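Local coordinates for CrRbcX-IIa (PDB 5BS1), which probably acts as a dimeric chaperone in the assembly of Rubisco, as its RbcX family relatives do, at residues M56-L59 with G60-M63; R90-Y93 with L94-E98; K101-E104 with M105-E109. All blocks are in the same frame, centred on the assembly; numbering follows the deposited sequence.

How the interactions relate
Read from the N terminus, the three contacts come in series and none encloses or crosses another; each is local, and none closes a long loop. Interaction 1 lies where helix 46-59 gives way to the loop leading to helix 69-78. Interaction 2 ends helix 80-96, and interaction 3 belongs to the first half of helix 99-121. Interactions 2 and 3 touch, CZ of Phe-97 lying 3.4 Å from OG1 of Thr-102, and both meet the second subunit. Interaction 1 is on the opposite side of the chain's centre from both, its nearest atoms about 7 Å from interaction 2 and about 17 Å from interaction 3. Helix 13-38 packs against interactions 1 and 2.

Interaction 1: residues M56-L59 with G60-M63; sequences MDFL and GTPM
Thr-61 turns its hydroxyl back onto the C-terminal part of helix 46-59, where OG1 donates a hydrogen bond of 3.0 Å to Phe-58 O. The side-chain torsion sets this up: OG1 sits between the backbone N and the carbonyl carbon (chi1 80°), while CG2 of Thr-61 lies anti to the carbonyl carbon, 3.9 Å from Asp-57 O. The hydroxyl arrives in the plane of the Phe-58 carbonyl, on a lone pair. The amide of the same threonine donates to the same oxygen, Thr-61 N to Phe-58 O at 3.0 Å, but from above that plane, so backbone and side chain approach the acceptor in different directions. Just before it, Gly-60 N bonds to Asp-57 O at 3.0 Å, again from above the carbonyl plane, and makes only a weak bond to Met-56 O, so the hydrogen bonding tightens from the i to i+4 spacing of a helix to i to i+3. Leu-59 packs on Ala-30 and Leu-34 of helix 13-38. OG1 of Thr-61 lies near the plane of the Phe-58 ring, at its edge, but no closer than 4.3 Å to CD1; beyond the contact the ring packs on Val-75 and Lys-78 of helix 69-78. Trp-71 of that helix supplies a further donor, NE1, to Phe-58 O. The one carbonyl oxygen of Phe-58 thus accepts from a backbone amide, a hydroxyl and an indole, which ties the start of the loop both to the helix it leaves and to the helix it leads to.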
HETATM    1  N   MSE A  56      23.509   4.025   4.973  1.00 14.36           N
HETATM    2  CA  MSE A  56      23.753   2.627   4.600  1.00 17.00           C
HETATM    3  C   MSE A  56      23.390   1.727   5.794  1.00 18.71           C
HETATM    4  O   MSE A  56      22.752   0.699   5.601  1.00 23.19           O
HETATM    5  CB  MSE A  56      25.218   2.448   4.175  1.00 16.66           C
HETATM    6  CG  MSE A  56      25.652   3.048   2.842  1.00 17.30           C
HETATM    7 SE   MSE A  56      24.998   2.098   1.268  1.00 21.30          SE
HETATM    8  CE  MSE A  56      26.379   0.675   1.336  1.00 18.18           C
ATOM      9  N   ASP A  57      23.798   2.085   7.013  1.00 19.95           N
ATOM     10  CA  ASP A  57      23.463   1.308   8.229  1.00 21.57           C
ATOM     11  C   ASP A  57      21.959   1.196   8.428  1.00 23.51           C
ATOM     12  O   ASP A  57      21.441   0.099   8.633  1.00 23.85           O
ATOM     13  CB  ASP A  57      24.033   1.939   9.491  1.00 23.10           C
ATOM     14  CG  ASP A  57      25.515   1.705   9.661  1.00 24.64           C
ATOM     15  OD1 ASP A  57      26.046   0.777   9.038  1.00 25.55           O
ATOM     16  OD2 ASP A  57      26.137   2.454  10.443  1.00 26.27           O
ATOM     17  N   PHE A  58      21.265   2.327   8.355  1.00 22.30           N
ATOM     18  CA  PHE A  58      19.843   2.353   8.663  1.00 22.69           C
ATOM     19  C   PHE A  58      18.990   1.689   7.613  1.00 22.93           C
ATOM     20  O   PHE A  58      17.946   1.127   7.948  1.00 22.85           O
ATOM     21  CB  PHE A  58      19.348   3.778   8.949  1.00 22.44           C
ATOM     22  CG  PHE A  58      19.643   4.226  10.340  1.00 23.48           C
ATOM     23  CD1 PHE A  58      18.959   3.684  11.414  1.00 24.75           C
ATOM     24  CD2 PHE A  58      20.633   5.159  10.592  1.00 24.65           C
ATOM     25  CE1 PHE A  58      19.250   4.065  12.704  1.00 25.61           C
ATOM     26  CE2 PHE A  58      20.920   5.553  11.878  1.00 24.98           C
ATOM     27  CZ  PHE A  58      20.227   5.004  12.941  1.00 24.96           C
ATOM     28  N   LEU A  59      19.433   1.686   6.359  1.00 23.29           N
ATOM     29  CA  LEU A  59      18.750   0.888   5.350  1.00 25.41           C
ATOM     30  C   LEU A  59      18.883  -0.616   5.567  1.00 27.39           C
ATOM     31  O   LEU A  59      18.109  -1.394   5.018  1.00 25.40           O
ATOM     32  CB  LEU A  59      19.195   1.271   3.955  1.00 25.12           C
ATOM     33  CG  LEU A  59      18.597   2.606   3.536  1.00 25.79           C
ATOM     34  CD1 LEU A  59      19.219   3.044   2.232  1.00 27.27           C
ATOM     35  CD2 LEU A  59      17.081   2.523   3.413  1.00 25.59           C
ATOM     36  N   GLY A  60      19.829  -1.024   6.404  1.00 29.56           N
ATOM     37  CA  GLY A  60      19.883  -2.402   6.888  1.00 32.28           C
ATOM     38  C   GLY A  60      18.838  -2.761   7.939  1.00 35.76           C
ATOM     39  O   GLY A  60      18.774  -3.918   8.351  1.00 36.06           O
ATOM     40  N   THR A  61      18.037  -1.789   8.392  1.00 35.77           N
ATOM     41  CA  THR A  61      16.979  -2.041   9.399  1.00 35.61           C
ATOM     42  C   THR A  61      15.535  -1.713   8.947  1.00 33.34           C
ATOM     43  O   THR A  61      15.289  -0.762   8.226  1.00 31.07           O
ATOM     44  CB  THR A  61      17.240  -1.248  10.685  1.00 38.82           C
ATOM     45  OG1 THR A  61      16.799   0.093  10.491  1.00 38.03           O
ATOM     46  CG2 THR A  61      18.714  -1.276  11.055  1.00 38.63           C
ATOM     47  N   PRO A  62      14.549  -2.497   9.420  1.00 31.09           N
ATOM     48  CA  PRO A  62      13.172  -2.297   9.010  1.00 32.14           C
ATOM     49  C   PRO A  62      12.538  -1.051   9.595  1.00 33.87           C
ATOM     50  O   PRO A  62      12.835  -0.666  10.717  1.00 35.57           O
ATOM     51  CB  PRO A  62      12.432  -3.511   9.596  1.00 33.80           C
ATOM     52  CG  PRO A  62      13.331  -4.088  10.627  1.00 33.56           C
ATOM     53  CD  PRO A  62      14.726  -3.654  10.315  1.00 33.35           C
HETATM   54  N   MSE A  63      11.670  -0.443   8.813  1.00 37.73           N
HETATM   55  CA  MSE A  63      10.702   0.509   9.326  1.00 40.02           C
HETATM   56  C   MSE A  63       9.386  -0.192   9.380  1.00 44.29           C
HETATM   57  O   MSE A  63       8.561  -0.086   8.469  1.00 47.27           O
HETATM   58  CB  MSE A  63      10.674   1.732   8.418  1.00 40.75           C
HETATM   59  CG  MSE A  63      10.345   1.403   6.974  1.00 40.70           C
HETATM   60 SE   MSE A  63      10.601   3.062   6.012  1.00 37.95          SE
HETATM   61  CE  MSE A  63      12.442   3.039   5.311  1.00 38.62           C
TER

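Interaction 2: residues R90-Y93 with L94-E98; sequences REAY and LDEFE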
ATOM      1  N   ARG A  90      10.731  13.152   2.027  1.00  8.74           N
ATOM      2  CA  ARG A  90       9.486  12.383   2.096  1.00  8.36           C
ATOM      3  C   ARG A  90       8.257  13.296   2.099  1.00  8.76           C
ATOM      4  O   ARG A  90       7.213  12.919   1.580  1.00  9.54           O
ATOM      5  CB  ARG A  90       9.458  11.389   3.259  1.00  8.19           C
ATOM      6  CG  ARG A  90       9.187  11.998   4.628  1.00  8.52           C
ATOM      7  CD  ARG A  90       9.205  10.938   5.704  1.00  8.98           C
ATOM      8  NE  ARG A  90       8.923  11.490   7.016  1.00  8.53           N
ATOM      9  CZ  ARG A  90       8.634  10.768   8.104  1.00  9.08           C
ATOM     10  NH1 ARG A  90       8.594   9.454   8.055  1.00 10.04           N
ATOM     11  NH2 ARG A  90       8.413  11.373   9.270  1.00  9.71           N
ATOM     12  N   GLU A  91       8.399  14.514   2.630  1.00  8.10           N
ATOM     13  CA  GLU A  91       7.324  15.495   2.613  1.00  8.69           C
ATOM     14  C   GLU A  91       7.171  16.081   1.199  1.00  8.43           C
ATOM     15  O   GLU A  91       6.033  16.197   0.689  1.00  9.13           O
ATOM     16  CB  GLU A  91       7.594  16.593   3.653  1.00 10.08           C
ATOM     17  CG  GLU A  91       6.460  17.603   3.758  1.00 11.74           C
ATOM     18  CD  GLU A  91       6.501  18.469   5.022  1.00 14.97           C
ATOM     19  OE1 GLU A  91       7.149  18.133   6.046  1.00 18.55           O
ATOM     20  OE2 GLU A  91       5.809  19.518   5.015  1.00 17.88           O
ATOM     21  N   ALA A  92       8.283  16.400   0.553  1.00  8.66           N
ATOM     22  CA  ALA A  92       8.241  16.883  -0.814  1.00  8.29           C
ATOM     23  C   ALA A  92       7.611  15.852  -1.742  1.00  7.99           C
ATOM     24  O   ALA A  92       6.869  16.200  -2.655  1.00  7.61           O
ATOM     25  CB  ALA A  92       9.626  17.257  -1.308  1.00  8.40           C
ATOM     26  N   TYR A  93       7.839  14.583  -1.447  1.00  7.87           N
ATOM     27  CA  TYR A  93       7.386  13.485  -2.305  1.00  7.92           C
ATOM     28  C   TYR A  93       5.862  13.411  -2.338  1.00  8.13           C
ATOM     29  O   TYR A  93       5.299  12.948  -3.317  1.00  8.54           O
ATOM     30  CB  TYR A  93       8.007  12.130  -1.910  1.00  8.18           C
ATOM     31  CG  TYR A  93       7.737  11.067  -2.909  1.00  8.51           C
ATOM     32  CD1 TYR A  93       6.919   9.987  -2.608  1.00  8.52           C
ATOM     33  CD2 TYR A  93       8.261  11.159  -4.185  1.00  9.09           C
ATOM     34  CE1 TYR A  93       6.674   8.991  -3.525  1.00  9.04           C
ATOM     35  CE2 TYR A  93       7.988  10.190  -5.134  1.00  9.21           C
ATOM     36  CZ  TYR A  93       7.186   9.123  -4.806  1.00  9.79           C
ATOM     37  OH  TYR A  93       6.885   8.180  -5.779  1.00 10.84           O
ATOM     38  N   LEU A  94       5.203  13.926  -1.315  1.00  8.56           N
ATOM     39  CA  LEU A  94       3.744  13.976  -1.303  1.00  9.25           C
ATOM     40  C   LEU A  94       3.173  14.657  -2.523  1.00  9.48           C
ATOM     41  O   LEU A  94       2.091  14.279  -2.988  1.00 10.56           O
ATOM     42  CB  LEU A  94       3.218  14.686  -0.053  1.00  9.81           C
ATOM     43  CG  LEU A  94       3.577  14.053   1.281  1.00  9.81           C
ATOM     44  CD1 LEU A  94       3.217  14.980   2.425  1.00 10.17           C
ATOM     45  CD2 LEU A  94       2.886  12.702   1.380  1.00 10.87           C
ATOM     46  N   ASP A  95       3.858  15.674  -3.015  1.00  9.26           N
ATOM     47  CA  ASP A  95       3.366  16.428  -4.149  1.00  9.70           C
ATOM     48  C   ASP A  95       3.908  15.908  -5.495  1.00 10.03           C
ATOM     49  O   ASP A  95       3.379  16.292  -6.525  1.00 11.42           O
ATOM     50  CB  ASP A  95       3.698  17.883  -3.973  1.00 10.89           C
ATOM     51  CG  ASP A  95       2.924  18.518  -2.837  1.00 11.78           C
ATOM     52  OD1 ASP A  95       1.820  18.059  -2.518  1.00 13.18           O
ATOM     53  OD2 ASP A  95       3.458  19.475  -2.277  1.00 15.27           O
ATOM     54  N   GLU A  96       4.893  15.022  -5.455  0.50 10.05           N
ATOM     55  CA  GLU A  96       5.449  14.363  -6.652  0.50 10.23           C
ATOM     56  C   GLU A  96       4.662  13.113  -7.006  0.50  9.88           C
ATOM     57  O   GLU A  96       4.463  12.783  -8.184  0.50  9.70           O
ATOM     58  CB  GLU A  96       6.909  13.982  -6.398  0.50 11.04           C
ATOM     59  CG  GLU A  96       7.778  15.189  -6.074  0.50 11.65           C
ATOM     60  CD  GLU A  96       9.109  14.803  -5.452  0.50 12.62           C
ATOM     61  OE1 GLU A  96       9.689  13.757  -5.849  0.50 14.89           O
ATOM     62  OE2 GLU A  96       9.561  15.540  -4.554  0.50 12.62           O
ATOM     63  N   PHE A  97       4.204  12.408  -5.977  1.00  9.42           N
ATOM     64  CA  PHE A  97       3.532  11.114  -6.155  1.00  8.93           C
ATOM     65  C   PHE A  97       2.267  11.308  -6.974  1.00  8.50           C
ATOM     66  O   PHE A  97       1.483  12.224  -6.745  1.00  8.44           O
ATOM     67  CB  PHE A  97       3.187  10.529  -4.787  1.00  8.38           C
ATOM     68  CG  PHE A  97       2.604   9.141  -4.807  1.00  8.48           C
ATOM     69  CD1 PHE A  97       3.392   8.035  -5.103  1.00  8.17           C
ATOM     70  CD2 PHE A  97       1.284   8.918  -4.452  1.00  8.05           C
ATOM     71  CE1 PHE A  97       2.880   6.769  -5.062  1.00  8.66           C
ATOM     72  CE2 PHE A  97       0.766   7.659  -4.426  1.00  7.89           C
ATOM     73  CZ  PHE A  97       1.552   6.567  -4.754  1.00  8.01           C
ATOM     74  N   GLU A  98       2.086  10.430  -7.947  1.00  9.20           N
ATOM     75  CA  GLU A  98       0.950  10.558  -8.881  1.00 10.17           C
ATOM     76  C   GLU A  98      -0.273   9.826  -8.308  1.00  8.89           C
ATOM     77  O   GLU A  98      -0.561   8.686  -8.634  1.00  7.74           O
ATOM     78  CB  GLU A  98       1.353  10.052 -10.261  1.00 11.71           C
ATOM     79  CG  GLU A  98       2.450  10.941 -10.828  1.00 13.91           C
ATOM     80  CD  GLU A  98       3.022  10.476 -12.146  1.00 18.49           C
ATOM     81  OE1 GLU A  98       2.250   9.997 -12.952  1.00 23.90           O
ATOM     82  OE2 GLU A  98       4.232  10.652 -12.392  1.00 22.35           O
TER
HETATM   83  O   HOH W   1       4.891  18.741   0.303  1.00 21.85           O
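Tyr-93 O accepts two amides where helix 80-96 ends, from Glu-96 and from Phe-97 just beyond it: Phe-97 N at 2.9 Å, nearly along the C=O axis, and Glu-96 N in a weaker, more bent bond of 3.0 Å. Behind it the spacing is i to i+3, with Leu-94 N on Glu-91 O at 3.1 Å and Asp-95 N on Ala-92 O, each donor standing above its carbonyl plane. A water gives Glu-91 O a second donor and gives its other hydrogen to Asp-95 OD2, bridging backbone and carboxylate. The Tyr-93 side chain, with CG anti to its N (chi1 -170°), runs forward along the chain to meet two residues. In one of its two conformers Glu-96 places OE1 in plane at the ring edge, 3.4 Å from Tyr-93 CD2, with the carboxylate almost perpendicular to the ring. Phe-97 CB sits over a face of the tyrosine, and Tyr-93 OH lies in plane at the phenylalanine edge, 3.6 Å from CD1; the two rings are tilted by 58°. A serine in place of Tyr-93 has no ring, and would probably open a gap beside CB and CD1 of Phe-97 and against Phe-25. The charged ends of Arg-90 and Glu-91 both bond to Asn-114 of the second subunit, and Arg-90 also forms a salt bridge with Asp-69. The helix end packs on helix 13-38, where Phe-25 meets Tyr-93, Leu-94 and Phe-97, while Trp-99, opening helix 99-121, stands edge-to-face with Phe-97 and donates its NE1 to Leu-94 O.

Interaction 3: residues K101-E104 with M105-E109; sequences KTME and MASRE
Glu-104 and Arg-108, one turn apart on helix 99-121, meet through a water rather than a salt bridge. From CB of Glu-104 the chain leaves with CG anti to the backbone N (chi1 -174°), 3.8 Å from Arg-108 NH1; the bend at chi2 (60°) then turns CD and its carboxylate so that OE2 reaches the water. OE1 of Glu-104 comes no nearer than 4.5 Å, to Ser-107 CB. OE2 accepts from the water at 2.6 Å; that water in turn accepts from NH1 in the plane of the guanidinium, whereas Glu-104 OE2 and Arg-108 NH1 are 4.4 Å apart. OE2 also has a long, weak ion pair with Arg-111. Glu-104 O takes Arg-108 N in a nearly straight bond. On another side of the helix Met-103 O accepts both N and OG of Ser-107, from opposite faces of its carbonyl plane, the hydroxyl at 2.8 Å. This part of the helix lies against the second subunit: Arg-108 bonds to Ser-7 O there, and Lys-101 NZ pairs with its Asp-6 as well as with Glu-98, which leads back to helix 80-96, while Met-103 packs on Trp-99, at the start of the second subunit's helix 99-121.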
ATOM      1  N   LYS A 101      -3.173   8.624 -10.795  1.00  9.87           N
ATOM      2  CA  LYS A 101      -2.723   7.503 -11.599  1.00 10.51           C
ATOM      3  C   LYS A 101      -2.726   6.204 -10.797  1.00  9.70           C
ATOM      4  O   LYS A 101      -3.118   5.153 -11.292  1.00 10.08           O
ATOM      5  CB  LYS A 101      -1.311   7.800 -12.146  1.00 11.60           C
ATOM      6  CG  LYS A 101      -0.671   6.685 -12.914  1.00 13.42           C
ATOM      7  CD  LYS A 101       0.726   7.079 -13.380  1.00 15.13           C
ATOM      8  CE  LYS A 101       0.687   8.002 -14.568  1.00 16.26           C
ATOM      9  NZ  LYS A 101       2.086   8.219 -15.048  1.00 16.76           N
ATOM     10  N   THR A 102      -2.278   6.278  -9.549  1.00  9.43           N
ATOM     11  CA  THR A 102      -2.197   5.111  -8.705  1.00  9.21           C
ATOM     12  C   THR A 102      -3.564   4.442  -8.522  1.00  9.49           C
ATOM     13  O   THR A 102      -3.704   3.223  -8.681  1.00  9.01           O
ATOM     14  CB  THR A 102      -1.598   5.507  -7.337  1.00  9.07           C
ATOM     15  OG1 THR A 102      -0.289   6.017  -7.538  1.00  9.19           O
ATOM     16  CG2 THR A 102      -1.508   4.306  -6.396  1.00  9.28           C
HETATM   17  N   MSE A 103      -4.576   5.237  -8.186  1.00  9.28           N
HETATM   18  CA  MSE A 103      -5.933   4.692  -7.965  1.00 10.42           C
HETATM   19  C   MSE A 103      -6.535   4.217  -9.281  1.00 10.70           C
HETATM   20  O   MSE A 103      -7.174   3.177  -9.330  1.00 10.53           O
HETATM   21  CB  MSE A 103      -6.834   5.679  -7.263  1.00 10.94           C
HETATM   22  CG  MSE A 103      -8.240   5.129  -6.982  1.00 11.24           C
HETATM   23 SE   MSE A 103      -8.209   3.599  -5.743  1.00 13.59          SE
HETATM   24  CE  MSE A 103     -10.099   3.080  -5.835  1.00 12.84           C
ATOM     25  N   GLU A 104      -6.287   4.933 -10.371  1.00 11.34           N
ATOM     26  CA  GLU A 104      -6.797   4.479 -11.684  1.00 12.14           C
ATOM     27  C   GLU A 104      -6.169   3.161 -12.143  1.00 11.92           C
ATOM     28  O   GLU A 104      -6.886   2.277 -12.618  1.00 11.15           O
ATOM     29  CB  GLU A 104      -6.711   5.566 -12.738  1.00 14.01           C
ATOM     30  CG  GLU A 104      -7.349   5.174 -14.062  1.00 16.27           C
ATOM     31  CD  GLU A 104      -8.833   4.846 -13.964  1.00 17.84           C
ATOM     32  OE1 GLU A 104      -9.556   5.239 -13.039  1.00 19.48           O
ATOM     33  OE2 GLU A 104      -9.353   4.123 -14.846  1.00 23.69           O
HETATM   34  N   MSE A 105      -4.866   2.983 -11.932  0.60 11.96           N
HETATM   35  CA  MSE A 105      -4.207   1.702 -12.244  0.60 12.79           C
HETATM   36  C   MSE A 105      -4.795   0.597 -11.390  0.60 11.70           C
HETATM   37  O   MSE A 105      -5.136  -0.495 -11.888  0.60 11.02           O
HETATM   38  CB  MSE A 105      -2.689   1.727 -12.022  0.60 15.19           C
HETATM   39  CG  MSE A 105      -1.953   2.477 -13.126  0.60 16.96           C
HETATM   40 SE   MSE A 105      -0.007   2.222 -12.989  0.60 24.96          SE
HETATM   41  CE  MSE A 105       0.384   3.243 -11.359  0.60 19.18           C
ATOM     42  N   ALA A 106      -4.970   0.866 -10.100  1.00 10.76           N
ATOM     43  CA  ALA A 106      -5.516  -0.149  -9.178  1.00 10.92           C
ATOM     44  C   ALA A 106      -6.925  -0.564  -9.608  1.00 11.06           C
ATOM     45  O   ALA A 106      -7.288  -1.732  -9.563  1.00 10.65           O
ATOM     46  CB  ALA A 106      -5.516   0.359  -7.744  1.00 11.40           C
ATOM     47  N   SER A 107      -7.698   0.421 -10.035  1.00 11.31           N
ATOM     48  CA  SER A 107      -9.106   0.235 -10.412  1.00 10.86           C
ATOM     49  C   SER A 107      -9.187  -0.506 -11.747  1.00 11.53           C
ATOM     50  O   SER A 107      -9.865  -1.531 -11.855  1.00 11.49           O
ATOM     51  CB  SER A 107      -9.793   1.592 -10.488  1.00 11.03           C
ATOM     52  OG  SER A 107      -9.824   2.207  -9.210  1.00 10.10           O
ATOM     53  N   ARG A 108      -8.507   0.022 -12.749  1.00 11.88           N
ATOM     54  CA  ARG A 108      -8.504  -0.595 -14.069  1.00 12.79           C
ATOM     55  C   ARG A 108      -8.010  -2.048 -13.981  1.00 13.21           C
ATOM     56  O   ARG A 108      -8.622  -2.943 -14.553  1.00 12.39           O
ATOM     57  CB  ARG A 108      -7.626   0.191 -15.023  1.00 14.97           C
ATOM     58  CG  ARG A 108      -7.504  -0.464 -16.404  1.00 16.53           C
ATOM     59  CD  ARG A 108      -6.662   0.323 -17.369  1.00 18.26           C
ATOM     60  NE  ARG A 108      -5.272   0.487 -16.967  1.00 20.08           N
ATOM     61  CZ  ARG A 108      -4.746   1.624 -16.502  1.00 23.08           C
ATOM     62  NH1 ARG A 108      -5.493   2.709 -16.348  1.00 25.34           N
ATOM     63  NH2 ARG A 108      -3.453   1.669 -16.207  1.00 23.74           N
ATOM     64  N   GLU A 109      -6.912  -2.264 -13.278  1.00 13.02           N
ATOM     65  CA  GLU A 109      -6.339  -3.626 -13.228  1.00 13.39           C
ATOM     66  C   GLU A 109      -7.193  -4.585 -12.400  1.00 12.13           C
ATOM     67  O   GLU A 109      -7.117  -5.816 -12.603  1.00 12.35           O
ATOM     68  CB  GLU A 109      -4.873  -3.573 -12.808  1.00 14.51           C
ATOM     69  CG  GLU A 109      -4.024  -2.886 -13.872  1.00 16.08           C
ATOM     70  CD  GLU A 109      -2.539  -2.877 -13.585  1.00 19.07           C
ATOM     71  OE1 GLU A 109      -2.106  -3.347 -12.511  1.00 19.98           O
ATOM     72  OE2 GLU A 109      -1.786  -2.396 -14.457  1.00 22.23           O
TER
HETATM   73  O   HOH W   2      -8.144   3.246 -17.015  1.00 37.67           O